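Local coordinates for protein intimin (Escherichia coli, PDB 1F00) that is a bacterial adhesin that probably attaches the pathogen to host cells by binding the translocated receptor Tir through its C-terminal lectin-like domain, at residues A[193-196]-A[197-200]; A[213-216]-A[217-221]. All blocks are in the same frame, centred on the assembly; numbering follows the deposited sequence.

Contact 1 of 2, residues A[193-196]-A[197-200]; sequences RVTY and NDAV
Thr195 caps the helix that starts with Tyr196: its OG1 accepts from Asp198 N at 3.1 Å, in a fairly straight bond with an N-H...O angle of 159°. With chi1 at 68°, OG1 is tucked back over its own main chain, within reach of that amide. The Asp198 side chain passes at a slant to that of Thr195, with Asp198 OD2 3.5 Å from Thr195 OG1. A bridging water accepts from Thr195 N and donates to OD2, so the carboxylate reaches the N-cap amide through the water rather than directly as in a capping box.

On another side of the turn, the Tyr196 ring stands beside Val200, whose CG2 approaches Tyr196 CE1 to 3.4 Å, a tight fit that is oblique to the ring. Asn197 OD1 lies in the ring plane at its edge, 3.9 Å from Tyr196 CD1. The phenol OH is bonded to Gln245 N, which anchors the far end of the side chain. Val194 CG2 leans on Ala199 CB at 4.0 Å, and both residues also touch Ala278 of strand 276-281.

The arrangement is a threonine N-cap at a strand-to-helix junction, opening helix 196-205 of the C-type lectin-like domain.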
loop_
_atom_site.group_PDB
_atom_site.type_symbol
_atom_site.label_atom_id
_atom_site.label_comp_id
_atom_site.label_asym_id
_atom_site.label_seq_id
_atom_site.Cartn_x
_atom_site.Cartn_y
_atom_site.Cartn_z
ATOM N N ARG A 193 33.695 -13.248 2.980
ATOM C CA ARG A 193 33.431 -14.569 3.534
ATOM C C ARG A 193 34.289 -14.616 4.795
ATOM O O ARG A 193 35.362 -14.000 4.848
ATOM C CB ARG A 193 33.850 -15.676 2.570
ATOM C CG ARG A 193 32.940 -15.817 1.360
ATOM C CD ARG A 193 33.375 -16.989 0.494
ATOM N NE ARG A 193 32.594 -17.101 -0.736
ATOM C CZ ARG A 193 32.531 -16.164 -1.677
ATOM N NH1 ARG A 193 33.205 -15.029 -1.535
ATOM N NH2 ARG A 193 31.803 -16.362 -2.769
ATOM N N VAL A 194 33.822 -15.333 5.807
ATOM C CA VAL A 194 34.541 -15.410 7.067
ATOM C C VAL A 194 34.557 -16.836 7.605
ATOM O O VAL A 194 33.838 -17.702 7.106
ATOM C CB VAL A 194 33.879 -14.488 8.119
ATOM C CG1 VAL A 194 33.958 -13.044 7.659
ATOM C CG2 VAL A 194 32.414 -14.893 8.334
ATOM N N THR A 195 35.383 -17.086 8.616
ATOM C CA THR A 195 35.429 -18.423 9.198
ATOM C C THR A 195 34.140 -18.607 9.990
ATOM O O THR A 195 33.421 -17.645 10.250
ATOM C CB THR A 195 36.615 -18.598 10.171
ATOM O OG1 THR A 195 36.409 -17.777 11.327
ATOM C CG2 THR A 195 37.919 -18.204 9.495
ATOM N N TYR A 196 33.854 -19.844 10.374
ATOM C CA TYR A 196 32.658 -20.134 11.150
ATOM C C TYR A 196 32.684 -19.361 12.474
ATOM O O TYR A 196 31.696 -18.736 12.850
ATOM C CB TYR A 196 32.555 -21.647 11.409
ATOM C CG TYR A 196 31.439 -22.040 12.353
ATOM C CD1 TYR A 196 31.628 -22.010 13.734
ATOM C CD2 TYR A 196 30.182 -22.399 11.871
ATOM C CE1 TYR A 196 30.594 -22.327 14.613
ATOM C CE2 TYR A 196 29.137 -22.714 12.741
ATOM C CZ TYR A 196 29.353 -22.677 14.111
ATOM O OH TYR A 196 28.335 -22.991 14.980
ATOM N N ASN A 197 33.811 -19.389 13.176
ATOM C CA ASN A 197 33.899 -18.678 14.449
ATOM C C ASN A 197 33.693 -17.177 14.301
ATOM O O ASN A 197 33.058 -16.549 15.153
ATOM C CB ASN A 197 35.234 -18.958 15.145
ATOM C CG ASN A 197 35.270 -20.330 15.795
ATOM O OD1 ASN A 197 34.282 -20.775 16.383
ATOM N ND2 ASN A 197 36.415 -21.000 15.708
ATOM N N ASP A 198 34.216 -16.595 13.225
ATOM C CA ASP A 198 34.031 -15.166 13.015
ATOM C C ASP A 198 32.569 -14.868 12.723
ATOM O O ASP A 198 32.073 -13.793 13.052
ATOM C CB ASP A 198 34.902 -14.653 11.867
ATOM C CG ASP A 198 36.343 -14.446 12.283
ATOM O OD1 ASP A 198 36.601 -14.364 13.501
ATOM O OD2 ASP A 198 37.218 -14.354 11.397
ATOM N N ALA A 199 31.877 -15.824 12.108
ATOM C CA ALA A 199 30.465 -15.644 11.786
ATOM C C ALA A 199 29.657 -15.652 13.078
ATOM O O ALA A 199 28.730 -14.864 13.251
ATOM C CB ALA A 199 29.993 -16.754 10.867
ATOM N N VAL A 200 30.019 -16.557 13.979
ATOM C CA VAL A 200 29.361 -16.673 15.272
ATOM C C VAL A 200 29.459 -15.346 16.030
ATOM O O VAL A 200 28.465 -14.848 16.562
ATOM C CB VAL A 200 30.016 -17.786 16.120
ATOM C CG1 VAL A 200 29.527 -17.709 17.566
ATOM C CG2 VAL A 200 29.693 -19.145 15.521
HETATM O O HOH W 1 37.132 -14.815 8.978
#

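Contact 2 of 2, residues A[213-216]-A[217-221]; sequences SQNE and LENVF
The backbone follows the regular bonding of an alpha-helix, with Glu218 N bonded to Gln214 O at 2.8 Å. One residue further on, Asn219 N is bonded to Asn215 O at 3.1 Å. Along one flank the amides of Asn215 and Asn219 meet with their planes 73° apart. ND2 of Asn219 comes within 3.1 Å of Asn215 OD1, but the angle is too poor for a hydrogen bond, so the pair is a polar contact without a firm link. The first torsion of Asn219 (chi1 -80°) sets its CG beside its own backbone N and carries ND2 back toward the preceding turn.

At the start of the helix, Ser213 OG accepts from Glu216 N in a weak capping bond of 3.4 Å. The Glu216 carboxylate turns back as well, and its OE1 is bonded to Ser212 N, tying the first turn to the incoming loop. The backbone O of Glu216 meets the CG2 methyl of Val220 at 3.4 Å.

Leu217, Glu218 and Phe221 touch Tyr258 of strand 254-259, the Gln214 side chain lies against strand 263-270, and Val220 rests on Leu260, so helix 214-224 lies against strands 254-259 and 263-270 and the loop that joins them.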
loop_
_atom_site.group_PDB
_atom_site.type_symbol
_atom_site.label_atom_id
_atom_site.label_comp_id
_atom_site.label_asym_id
_atom_site.label_seq_id
_atom_site.Cartn_x
_atom_site.Cartn_y
_atom_site.Cartn_z
ATOM N N SER A 213 20.001 -24.090 11.376
ATOM C CA SER A 213 20.110 -25.213 10.467
ATOM C C SER A 213 19.835 -24.761 9.042
ATOM O O SER A 213 19.439 -23.623 8.807
ATOM C CB SER A 213 19.045 -26.233 10.843
ATOM O OG SER A 213 17.773 -25.586 10.817
ATOM N N GLN A 214 20.023 -25.676 8.100
ATOM C CA GLN A 214 19.746 -25.388 6.701
ATOM C C GLN A 214 18.241 -25.138 6.584
ATOM O O GLN A 214 17.792 -24.318 5.783
ATOM C CB GLN A 214 20.181 -26.576 5.832
ATOM C CG GLN A 214 21.707 -26.699 5.730
ATOM C CD GLN A 214 22.185 -28.073 5.289
ATOM O OE1 GLN A 214 23.300 -28.220 4.785
ATOM N NE2 GLN A 214 21.352 -29.086 5.488
ATOM N N ASN A 215 17.464 -25.835 7.407
ATOM C CA ASN A 215 16.010 -25.684 7.400
ATOM C C ASN A 215 15.578 -24.232 7.636
ATOM O O ASN A 215 14.713 -23.713 6.926
ATOM C CB ASN A 215 15.389 -26.605 8.462
ATOM C CG ASN A 215 13.875 -26.543 8.482
ATOM O OD1 ASN A 215 13.285 -25.582 8.974
ATOM N ND2 ASN A 215 13.236 -27.573 7.939
ATOM N N GLU A 216 16.191 -23.564 8.610
ATOM C CA GLU A 216 15.820 -22.181 8.904
ATOM C C GLU A 216 16.011 -21.244 7.708
ATOM O O GLU A 216 15.177 -20.375 7.467
ATOM C CB GLU A 216 16.599 -21.655 10.122
ATOM C CG GLU A 216 16.190 -20.232 10.543
ATOM C CD GLU A 216 16.635 -19.877 11.959
ATOM O OE1 GLU A 216 17.794 -20.158 12.310
ATOM O OE2 GLU A 216 15.827 -19.305 12.723
ATOM N N LEU A 217 17.096 -21.420 6.953
ATOM C CA LEU A 217 17.335 -20.572 5.784
ATOM C C LEU A 217 16.515 -21.043 4.580
ATOM O O LEU A 217 16.153 -20.249 3.714
ATOM C CB LEU A 217 18.826 -20.537 5.427
ATOM C CG LEU A 217 19.730 -19.765 6.400
ATOM C CD1 LEU A 217 21.129 -19.641 5.821
ATOM C CD2 LEU A 217 19.148 -18.385 6.652
ATOM N N GLU A 218 16.220 -22.336 4.526
ATOM C CA GLU A 218 15.415 -22.864 3.430
ATOM C C GLU A 218 14.039 -22.200 3.468
ATOM O O GLU A 218 13.454 -21.893 2.426
ATOM C CB GLU A 218 15.258 -24.377 3.560
ATOM C CG GLU A 218 14.417 -24.997 2.470
ATOM C CD GLU A 218 14.257 -26.495 2.643
ATOM O OE1 GLU A 218 13.544 -27.113 1.820
ATOM O OE2 GLU A 218 14.845 -27.052 3.600
ATOM N N ASN A 219 13.520 -21.974 4.670
ATOM C CA ASN A 219 12.219 -21.329 4.798
ATOM C C ASN A 219 12.291 -19.884 4.326
ATOM O O ASN A 219 11.301 -19.328 3.842
ATOM C CB ASN A 219 11.710 -21.424 6.241
ATOM C CG ASN A 219 11.103 -22.789 6.542
ATOM O OD1 ASN A 219 10.234 -23.265 5.804
ATOM N ND2 ASN A 219 11.556 -23.426 7.618
ATOM N N VAL A 220 13.472 -19.281 4.447
ATOM C CA VAL A 220 13.669 -17.913 3.992
ATOM C C VAL A 220 13.563 -17.898 2.459
ATOM O O VAL A 220 12.866 -17.065 1.884
ATOM C CB VAL A 220 15.060 -17.384 4.411
ATOM C CG1 VAL A 220 15.278 -15.984 3.851
ATOM C CG2 VAL A 220 15.172 -17.371 5.943
ATOM N N PHE A 221 14.265 -18.821 1.810
ATOM C CA PHE A 221 14.247 -18.929 0.349
ATOM C C PHE A 221 12.821 -19.254 -0.115
ATOM O O PHE A 221 12.350 -18.743 -1.130
ATOM C CB PHE A 221 15.202 -20.036 -0.109
ATOM C CG PHE A 221 15.297 -20.173 -1.607
ATOM C CD1 PHE A 221 16.202 -19.409 -2.334
ATOM C CD2 PHE A 221 14.450 -21.037 -2.293
ATOM C CE1 PHE A 221 16.263 -19.501 -3.732
ATOM C CE2 PHE A 221 14.499 -21.139 -3.690
ATOM C CZ PHE A 221 15.406 -20.369 -4.409
#

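How the contacts relate
Both contacts form the first turns of successive helices in the lectin-like domain, 196-205 and 214-224, with centres about 18 Å apart and nearest atoms about 9 Å apart, so neither touches the other. Each is partly buried and begins with a hydroxyl N-cap, but the threonine bond of contact 1 is firm and the serine bond of contact 2 is weak. In each, an acidic residue three positions after the cap reaches back, through water in contact 1 and directly to a preceding loop amide in contact 2. Contact 1 adds apolar packing between its segments and leans on strand 276-281, whereas contact 2 has a polar amide flank and directs its apolar residues toward strand 254-259 and nearby loops.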